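Local coordinates for protein putative hexose oxidase (Nonomuraea sp. ATCC 39727, PDB 5AWV) that binds the glycopeptide antibiotic teicoplanin and carries covalently attached FAD, with which it probably oxidises a hexose of that antibiotic, at residues A115-P118 against F123-E126; P118-F123 against L179-V184. All blocks are in the same frame, centred on the assembly; numbering follows the deposited sequence.

Contact 1 (A115-P118 against F123-E126); sequences AYDP and FLIE
A tight beta hairpin joins strands 114-117 and 122-125, and Ala-115 and Leu-124 form an antiparallel hydrogen-bonded pair in it, within the FAD-binding domain. Ala-115 N donates to Leu-124 O at 2.9 Å, and Leu-124 N answers with a bond of 2.8 Å to Ala-115 O. The latter oxygen also takes a CA-H...O contact from Phe-123 CA at 3.4 Å.

Tyr-116 and Phe-123, the adjoining non-hydrogen-bonded pair, put their side chains on one face of the sheet. Phe-123 CG is turned beside the backbone N and away from the carbonyl carbon (chi1 -70°), which carries CE1 to 4.2 Å from Tyr-116 CB; the two side chains thus meet through the tyrosine methylene rather than by stacking rings. Phe-123 also meets Trp-142 edge-to-face and packs on Leu-138 of helix 131-142, so a large apolar ring suits this covered position.

Ala-115 and Leu-124 turn to the other face. There a Leu-124 methyl, CD1, lies 4.2 Å from Asp-117 OD2. That carboxylate is already engaged: OD2 accepts from Trp-228 NE1 and OD1 is hydrogen-bonded to Ser-119 OG in the turn. Leu-27 of the second subunit packs on Ala-115, Asp-117 and Leu-124, and the small alanine and apolar leucine suit such a subunit contact.

The chemistry divides the work: paired backbone bonds fix the strand alignment, apolar groups pack on both faces, and a buried carboxylate is held by neighbouring donors, which probably helps it to remain charged.

Contact 2 (P118-F123 against L179-V184); sequences PSMNAF and LYAVEV
Bends at chi2 (-74°) and chi3 (-100°) fold the Met-120 side chain over toward Ala-181, after a first torsion that sets CG beside the backbone N. The terminal methyl CE ends 3.8 Å from Ala-181 CB. Tyr-180 answers from strand 179-187 with CG anti to the backbone N (chi1 171°), which extends the ring toward the turn. Its CE2 comes 3.7 Å from Met-120 O and 4.4 Å from Met-120 CE, while CD2 lies 4.3 Å from Ala-122 CB. The carbonyl and the alanine methyl both approach this ring obliquely.

The two backbones are not neighbours in the sheet. Strand 223-229 runs between them, and both Met-120 and Ala-181 rest on its Trp-228, with the methionine reaching further to Val-197 of strand 193-199. Bulges shape both sides. Asn-121 and Ala-122 form a G1 beta bulge opposite Asp-117, with Asn-121 in the left-handed region of backbone space. Tyr-180 and Ala-181 form a classic bulge opposite Trp-228, and both point their side chains toward the turn.

Residue types fit these places. Methionine is long and flexible enough to bridge an intervening strand, and the alanines are small enough to let the methionine methyl and the phenol ring come in. Asparagine tolerates left-handed backbone angles better than most residues other than glycine. Tyr-180 OH is hydrogen-bonded to Glu-201 OE2.

The contact therefore consists of dispersion between the methionine and alanine methyls and the ring, with a carbonyl near an aromatic carbon. Such interactions depend little on exact angles, so they fill the join between turn and strand while the backbone bonds to strand 223-229 set its alignment.

Strand 122-125 takes part in both contacts, within one antiparallel five-stranded sheet, and the turn before it only in contact 2. Contact 1 holds adjacent strands at the sheet's margin; it is mostly buried, in part by the second subunit, and is directed by backbone polar bonds. Contact 2 spans a strand and is only partly buried, with Met-120 and Tyr-180 incompletely covered, and it relies on side-chain packing. Adjacent strands can pair their backbones directly, whereas strands one place apart meet only through side chains. The hairpin couples them: Asp-117 N lies 2.9 Å from Ala-122 O, a probable hydrogen bond. Trp-228 is a neighbour common to both.

Contact 1 (A115-P118 against F123-E126)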
ATOM      1  N   ALA A 115      -2.128  18.416   0.865  1.00 16.26           N
ATOM      2  CA  ALA A 115      -2.642  19.726   1.300  1.00 16.35           C
ATOM      3  C   ALA A 115      -4.070  19.693   1.659  1.00 17.02           C
ATOM      4  O   ALA A 115      -4.849  18.815   1.229  1.00 16.74           O
ATOM      5  CB  ALA A 115      -2.473  20.749   0.217  1.00 16.88           C
ATOM      6  N   TYR A 116      -4.409  20.602   2.543  1.00 15.99           N
ATOM      7  CA  TYR A 116      -5.814  20.833   2.838  1.00 17.94           C
ATOM      8  C   TYR A 116      -6.466  21.550   1.630  1.00 19.41           C
ATOM      9  O   TYR A 116      -5.964  22.544   1.162  1.00 18.44           O
ATOM     10  CB  TYR A 116      -6.006  21.660   4.060  1.00 19.56           C
ATOM     11  CG  TYR A 116      -7.467  22.070   4.206  1.00 18.66           C
ATOM     12  CD1 TYR A 116      -8.473  21.106   4.475  1.00 19.06           C
ATOM     13  CD2 TYR A 116      -7.834  23.420   4.072  1.00 19.20           C
ATOM     14  CE1 TYR A 116      -9.802  21.463   4.634  1.00 19.79           C
ATOM     15  CE2 TYR A 116      -9.170  23.798   4.268  1.00 22.33           C
ATOM     16  CZ  TYR A 116     -10.154  22.820   4.531  1.00 22.26           C
ATOM     17  OH  TYR A 116     -11.475  23.228   4.685  1.00 23.56           O
ATOM     18  N   ASP A 117      -7.574  21.003   1.145  1.00 17.20           N
ATOM     19  CA  ASP A 117      -8.258  21.517  -0.036  1.00 20.22           C
ATOM     20  C   ASP A 117      -9.569  22.129   0.363  1.00 20.93           C
ATOM     21  O   ASP A 117     -10.533  21.380   0.580  1.00 23.66           O
ATOM     22  CB  ASP A 117      -8.489  20.370  -1.018  1.00 19.93           C
ATOM     23  CG  ASP A 117      -9.148  20.820  -2.334  1.00 22.91           C
ATOM     24  OD1 ASP A 117      -9.851  21.846  -2.319  1.00 24.71           O
ATOM     25  OD2 ASP A 117      -8.954  20.136  -3.339  1.00 21.26           O
ATOM     26  N   PRO A 118      -9.662  23.485   0.505  1.00 21.37           N
ATOM     27  CA  PRO A 118     -10.971  24.018   0.997  1.00 21.95           C
ATOM     28  C   PRO A 118     -12.158  23.735   0.110  1.00 20.59           C
ATOM     29  O   PRO A 118     -13.230  23.759   0.615  1.00 24.30           O
ATOM     30  CB  PRO A 118     -10.730  25.537   1.170  1.00 23.88           C
ATOM     31  CG  PRO A 118      -9.478  25.817   0.434  1.00 25.59           C
ATOM     32  CD  PRO A 118      -8.735  24.544   0.134  1.00 23.76           C
ATOM     33  N   PHE A 123      -8.436  16.593   2.843  1.00 17.23           N
ATOM     34  CA  PHE A 123      -7.031  16.511   2.461  1.00 15.84           C
ATOM     35  C   PHE A 123      -6.804  15.864   1.147  1.00 15.49           C
ATOM     36  O   PHE A 123      -7.215  14.749   0.911  1.00 16.30           O
ATOM     37  CB  PHE A 123      -6.263  15.765   3.537  1.00 16.48           C
ATOM     38  CG  PHE A 123      -6.143  16.517   4.784  1.00 15.23           C
ATOM     39  CD1 PHE A 123      -5.154  17.452   4.941  1.00 14.82           C
ATOM     40  CD2 PHE A 123      -7.026  16.327   5.795  1.00 14.53           C
ATOM     41  CE1 PHE A 123      -5.026  18.132   6.114  1.00 14.93           C
ATOM     42  CE2 PHE A 123      -6.909  17.014   6.924  1.00 14.16           C
ATOM     43  CZ  PHE A 123      -5.912  17.910   7.123  1.00 13.50           C
ATOM     44  N   LEU A 124      -6.182  16.579   0.251  1.00 16.63           N
ATOM     45  CA  LEU A 124      -5.760  16.116  -1.051  1.00 15.65           C
ATOM     46  C   LEU A 124      -4.394  15.417  -0.833  1.00 15.99           C
ATOM     47  O   LEU A 124      -3.418  16.037  -0.246  1.00 17.31           O
ATOM     48  CB  LEU A 124      -5.555  17.337  -1.963  1.00 17.72           C
ATOM     49  CG  LEU A 124      -5.362  17.131  -3.459  1.00 24.28           C
ATOM     50  CD1 LEU A 124      -5.224  18.396  -4.298  1.00 32.11           C
ATOM     51  CD2 LEU A 124      -4.152  16.382  -3.796  1.00 28.29           C
ATOM     52  N   ILE A 125      -4.303  14.164  -1.269  1.00 14.95           N
ATOM     53  CA  ILE A 125      -3.037  13.372  -1.242  1.00 14.72           C
ATOM     54  C   ILE A 125      -2.885  12.772  -2.592  1.00 15.27           C
ATOM     55  O   ILE A 125      -3.738  11.980  -3.094  1.00 15.50           O
ATOM     56  CB  ILE A 125      -3.079  12.289  -0.176  1.00 16.93           C
ATOM     57  CG1 ILE A 125      -3.415  12.928   1.187  1.00 18.10           C
ATOM     58  CG2 ILE A 125      -1.743  11.597  -0.024  1.00 15.66           C
ATOM     59  CD1 ILE A 125      -3.489  11.958   2.318  1.00 20.53           C
ATOM     60  N   GLU A 126      -1.792  13.140  -3.239  1.00 16.23           N
ATOM     61  CA  GLU A 126      -1.459  12.628  -4.552  1.00 16.67           C
ATOM     62  C   GLU A 126      -0.765  11.269  -4.492  1.00 17.38           C
ATOM     63  O   GLU A 126      -0.156  10.973  -3.475  1.00 13.99           O
ATOM     64  CB  GLU A 126      -0.636  13.670  -5.358  1.00 18.18           C
ATOM     65  CG  GLU A 126      -1.539  14.729  -5.918  1.00 19.27           C
ATOM     66  CD  GLU A 126      -0.846  15.770  -6.766  1.00 24.24           C
ATOM     67  OE1 GLU A 126       0.371  15.927  -6.669  1.00 23.64           O
ATOM     68  OE2 GLU A 126      -1.568  16.459  -7.522  1.00 25.54           O
TER

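Contact 2 (P118-F123 against L179-V184)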
ATOM      1  N   PRO A 118      -9.662  23.485   0.505  1.00 21.37           N
ATOM      2  CA  PRO A 118     -10.971  24.018   0.997  1.00 21.95           C
ATOM      3  C   PRO A 118     -12.158  23.735   0.110  1.00 20.59           C
ATOM      4  O   PRO A 118     -13.230  23.759   0.615  1.00 24.30           O
ATOM      5  CB  PRO A 118     -10.730  25.537   1.170  1.00 23.88           C
ATOM      6  CG  PRO A 118      -9.478  25.817   0.434  1.00 25.59           C
ATOM      7  CD  PRO A 118      -8.735  24.544   0.134  1.00 23.76           C
ATOM      8  N   SER A 119     -11.995  23.448  -1.166  1.00 22.41           N
ATOM      9  CA  SER A 119     -13.211  23.307  -2.011  1.00 26.52           C
ATOM     10  C   SER A 119     -13.778  21.883  -1.896  1.00 30.78           C
ATOM     11  O   SER A 119     -14.940  21.657  -2.186  1.00 33.04           O
ATOM     12  CB  SER A 119     -12.887  23.618  -3.432  1.00 27.23           C
ATOM     13  OG  SER A 119     -12.081  22.554  -3.897  1.00 40.40           O
ATOM     14  N   MET A 120     -12.972  20.933  -1.425  1.00 24.18           N
ATOM     15  CA  MET A 120     -13.482  19.612  -1.011  1.00 26.72           C
ATOM     16  C   MET A 120     -13.674  19.470   0.490  1.00 24.78           C
ATOM     17  O   MET A 120     -14.344  18.517   0.931  1.00 26.43           O
ATOM     18  CB  MET A 120     -12.575  18.525  -1.583  1.00 26.82           C
ATOM     19  CG  MET A 120     -12.423  18.651  -3.081  1.00 29.96           C
ATOM     20  SD  MET A 120     -13.957  18.117  -3.967  1.00 36.59           S
ATOM     21  CE  MET A 120     -13.511  16.470  -4.469  1.00 36.96           C
ATOM     22  N   ASN A 121     -13.156  20.440   1.283  1.00 19.15           N
ATOM     23  CA  ASN A 121     -13.097  20.366   2.754  1.00 20.15           C
ATOM     24  C   ASN A 121     -12.542  18.954   3.126  1.00 17.75           C
ATOM     25  O   ASN A 121     -13.102  18.223   3.950  1.00 18.89           O
ATOM     26  CB  ASN A 121     -14.465  20.670   3.424  1.00 19.91           C
ATOM     27  CG  ASN A 121     -14.370  20.834   4.893  1.00 20.63           C
ATOM     28  OD1 ASN A 121     -15.307  20.493   5.667  1.00 25.92           O
ATOM     29  ND2 ASN A 121     -13.320  21.423   5.324  1.00 19.56           N
ATOM     30  N   ALA A 122     -11.383  18.665   2.553  1.00 17.20           N
ATOM     31  CA  ALA A 122     -10.700  17.362   2.742  1.00 18.21           C
ATOM     32  C   ALA A 122      -9.241  17.559   2.424  1.00 16.97           C
ATOM     33  O   ALA A 122      -8.873  18.509   1.778  1.00 18.00           O
ATOM     34  CB  ALA A 122     -11.283  16.322   1.784  1.00 16.89           C
ATOM     35  N   PHE A 123      -8.436  16.593   2.843  1.00 17.23           N
ATOM     36  CA  PHE A 123      -7.031  16.511   2.461  1.00 15.84           C
ATOM     37  C   PHE A 123      -6.804  15.864   1.147  1.00 15.49           C
ATOM     38  O   PHE A 123      -7.215  14.749   0.911  1.00 16.30           O
ATOM     39  CB  PHE A 123      -6.263  15.765   3.537  1.00 16.48           C
ATOM     40  CG  PHE A 123      -6.143  16.517   4.784  1.00 15.23           C
ATOM     41  CD1 PHE A 123      -5.154  17.452   4.941  1.00 14.82           C
ATOM     42  CD2 PHE A 123      -7.026  16.327   5.795  1.00 14.53           C
ATOM     43  CE1 PHE A 123      -5.026  18.132   6.114  1.00 14.93           C
ATOM     44  CE2 PHE A 123      -6.909  17.014   6.924  1.00 14.16           C
ATOM     45  CZ  PHE A 123      -5.912  17.910   7.123  1.00 13.50           C
ATOM     46  N   LEU A 179     -11.876   7.729   2.720  1.00 13.88           N
ATOM     47  CA  LEU A 179     -11.795   8.123   1.305  1.00 15.65           C
ATOM     48  C   LEU A 179     -13.040   8.908   0.918  1.00 16.15           C
ATOM     49  O   LEU A 179     -14.148   8.360   0.799  1.00 13.63           O
ATOM     50  CB  LEU A 179     -11.560   6.967   0.399  1.00 14.93           C
ATOM     51  CG  LEU A 179     -11.452   7.367  -1.102  1.00 16.63           C
ATOM     52  CD1 LEU A 179     -10.261   8.232  -1.464  1.00 15.42           C
ATOM     53  CD2 LEU A 179     -11.475   6.155  -1.953  1.00 18.15           C
ATOM     54  N   TYR A 180     -12.861  10.202   0.731  1.00 17.97           N
ATOM     55  CA  TYR A 180     -14.025  11.094   0.439  1.00 18.39           C
ATOM     56  C   TYR A 180     -14.227  11.151  -1.050  1.00 17.58           C
ATOM     57  O   TYR A 180     -15.373  11.116  -1.527  1.00 18.12           O
ATOM     58  CB  TYR A 180     -13.811  12.507   1.064  1.00 20.33           C
ATOM     59  CG  TYR A 180     -14.839  13.484   0.623  1.00 21.65           C
ATOM     60  CD1 TYR A 180     -16.137  13.379   1.105  1.00 25.16           C
ATOM     61  CD2 TYR A 180     -14.540  14.497  -0.336  1.00 22.51           C
ATOM     62  CE1 TYR A 180     -17.151  14.272   0.656  1.00 27.58           C
ATOM     63  CE2 TYR A 180     -15.528  15.394  -0.746  1.00 26.04           C
ATOM     64  CZ  TYR A 180     -16.834  15.249  -0.251  1.00 26.94           C
ATOM     65  OH  TYR A 180     -17.851  16.077  -0.600  1.00 27.62           O
ATOM     66  N   ALA A 181     -13.134  11.223  -1.797  1.00 14.42           N
ATOM     67  CA  ALA A 181     -13.219  11.350  -3.251  1.00 14.96           C
ATOM     68  C   ALA A 181     -12.006  10.937  -3.966  1.00 14.48           C
ATOM     69  O   ALA A 181     -10.895  10.986  -3.423  1.00 14.95           O
ATOM     70  CB  ALA A 181     -13.523  12.803  -3.662  1.00 14.16           C
ATOM     71  N   VAL A 182     -12.163  10.633  -5.231  1.00 13.52           N
ATOM     72  CA  VAL A 182     -11.069  10.340  -6.094  1.00 16.61           C
ATOM     73  C   VAL A 182     -11.200  11.114  -7.405  1.00 16.10           C
ATOM     74  O   VAL A 182     -12.306  11.270  -7.898  1.00 17.97           O
ATOM     75  CB  VAL A 182     -10.934   8.890  -6.610  1.00 18.47           C
ATOM     76  CG1 VAL A 182     -10.191   8.004  -5.654  1.00 22.12           C
ATOM     77  CG2 VAL A 182     -12.294   8.253  -6.986  1.00 16.49           C
ATOM     78  N   GLU A 183     -10.078  11.427  -8.015  1.00 14.65           N
ATOM     79  CA  GLU A 183      -9.961  11.918  -9.382  1.00 17.22           C
ATOM     80  C   GLU A 183      -9.270  10.862 -10.182  1.00 18.95           C
ATOM     81  O   GLU A 183      -8.213  10.387  -9.841  1.00 16.31           O
ATOM     82  CB  GLU A 183      -9.144  13.219  -9.467  1.00 19.35           C
ATOM     83  CG  GLU A 183      -9.134  13.822 -10.871  1.00 19.28           C
ATOM     84  CD  GLU A 183      -8.255  15.111 -10.971  1.00 24.70           C
ATOM     85  OE1 GLU A 183      -7.000  15.108 -10.920  1.00 25.86           O
ATOM     86  OE2 GLU A 183      -8.834  16.140 -11.131  1.00 26.04           O
ATOM     87  N   VAL A 184      -9.929  10.393 -11.237  1.00 17.62           N
ATOM     88  CA  VAL A 184      -9.456   9.265 -12.015  1.00 15.45           C
ATOM     89  C   VAL A 184      -9.496   9.628 -13.492  1.00 17.00           C
ATOM     90  O   VAL A 184     -10.495  10.239 -13.964  1.00 16.92           O
ATOM     91  CB  VAL A 184     -10.392   8.065 -11.839  1.00 16.03           C
ATOM     92  CG1 VAL A 184      -9.722   6.798 -12.374  1.00 16.39           C
ATOM     93  CG2 VAL A 184     -10.738   7.895 -10.357  1.00 18.86           C
TER